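Local coordinates for PKS (Streptomyces albus, PDB 4OQJ), which probably catalyses carbon-carbon bond formation as a ketosynthase-containing polyketide synthase module in the biosynthesis of the antibiotic oxazolomycin, at residues A[582-585]-A[586-589]. Numbering follows the deposited sequence.
Sequences GTPA and AELL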
loop_
_atom_site.group_PDB
_atom_site.type_symbol
_atom_site.label_atom_id
_atom_site.label_comp_id
_atom_site.label_asym_id
_atom_site.label_seq_id
_atom_site.Cartn_x
_atom_site.Cartn_y
_atom_site.Cartn_z
ATOM N N GLY A 582 -58.023 2.370 29.432
ATOM C CA GLY A 582 -58.645 3.134 30.498
ATOM C C GLY A 582 -58.482 2.539 31.887
ATOM O O GLY A 582 -59.217 2.908 32.798
ATOM N N THR A 583 -57.519 1.636 32.059
ATOM C CA THR A 583 -57.303 0.975 33.348
ATOM C C THR A 583 -55.877 1.208 33.858
ATOM O O THR A 583 -54.930 1.206 33.075
ATOM C CB THR A 583 -57.563 -0.537 33.244
ATOM O OG1 THR A 583 -58.817 -0.759 32.592
ATOM C CG2 THR A 583 -57.586 -1.178 34.625
ATOM N N PRO A 584 -55.715 1.421 35.174
ATOM C CA PRO A 584 -54.347 1.575 35.684
ATOM C C PRO A 584 -53.487 0.332 35.437
ATOM O O PRO A 584 -53.994 -0.789 35.526
ATOM C CB PRO A 584 -54.555 1.810 37.182
ATOM C CG PRO A 584 -55.928 2.400 37.277
ATOM C CD PRO A 584 -56.729 1.735 36.199
ATOM N N ALA A 585 -52.210 0.539 35.127
ATOM C CA ALA A 585 -51.294 -0.566 34.852
ATOM C C ALA A 585 -51.236 -1.551 36.015
ATOM O O ALA A 585 -51.262 -2.763 35.809
ATOM C CB ALA A 585 -49.904 -0.032 34.553
ATOM N N ALA A 586 -51.163 -1.029 37.235
ATOM C CA ALA A 586 -51.104 -1.873 38.430
ATOM C C ALA A 586 -52.313 -2.798 38.526
ATOM O O ALA A 586 -52.203 -3.929 38.998
ATOM C CB ALA A 586 -51.003 -1.015 39.676
ATOM N N GLU A 587 -53.466 -2.309 38.081
ATOM C CA GLU A 587 -54.685 -3.111 38.073
ATOM C C GLU A 587 -54.578 -4.246 37.063
ATOM O O GLU A 587 -54.867 -5.397 37.383
ATOM C CB GLU A 587 -55.900 -2.238 37.757
ATOM C CG GLU A 587 -56.713 -1.855 38.980
ATOM C CD GLU A 587 -57.816 -0.868 38.656
ATOM O OE1 GLU A 587 -58.660 -1.185 37.785
ATOM O OE2 GLU A 587 -57.829 0.225 39.265
ATOM N N LEU A 588 -54.159 -3.924 35.843
ATOM C CA LEU A 588 -54.033 -4.942 34.799
ATOM C C LEU A 588 -52.970 -6.001 35.137
ATOM O O LEU A 588 -53.162 -7.184 34.856
ATOM C CB LEU A 588 -53.701 -4.290 33.458
ATOM C CG LEU A 588 -54.831 -3.551 32.748
ATOM C CD1 LEU A 588 -54.292 -2.759 31.566
ATOM C CD2 LEU A 588 -55.891 -4.525 32.286
ATOM N N LEU A 589 -51.859 -5.582 35.740
ATOM C CA LEU A 589 -50.776 -6.504 36.090
ATOM C C LEU A 589 -51.212 -7.531 37.127
ATOM O O LEU A 589 -50.626 -8.607 37.230
ATOM C CB LEU A 589 -49.563 -5.746 36.632
ATOM C CG LEU A 589 -48.693 -4.927 35.680
ATOM C CD1 LEU A 589 -47.601 -4.226 36.487
ATOM C CD2 LEU A 589 -48.076 -5.781 34.569
#
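The start of the short helix 585-590 is the element described here, with P584 at its N-cap position, the T583 side chain meeting those of E587 and L588 one turn on, and the P584 ring lying beside E587. P584 O accepts from L588 N at 3.2 Å, with an N-H...O angle of 162°; E587 N also points at this oxygen but bends to 124°, a weak bond. The next bond, L589 N to A585 O at 2.9 Å, is again straight, and the two i to i+4 bonds define the first helical turn.

Over this turn E587 folds back toward the loop. Its chi1 of -101° departs from a staggered value, while the chain is extended beyond CG, which carries the carboxylate alongside the proline ring. E587 OE2 lies 3.5 Å from P584 CG, and E587 OE1 reaches T583 CG2 at 3.3 Å; both are contacts with aliphatic carbon. The threonine and glutamate side chains cross at about a right angle. T583 turns CG2 anti to its own N, so this methyl, and not OG1, meets E587 and also faces L588 CG at 4.1 Å.

L588, buried, extends the apolar contact away from the turn: its side chain touches F574 and A578 of helix 568-581 and A599 of helix 594-610. L589 and A585 both touch Y564 of helix 557-566. The preceding helix ends in a Schellman motif at G582, whose positive phi marks the exit from the helix. One helix ends and the next begins within three residues, 582-584: a short helix-loop-helix connection with a Schellman C-cap at G582 and P584 at the N-cap position of the helix that follows.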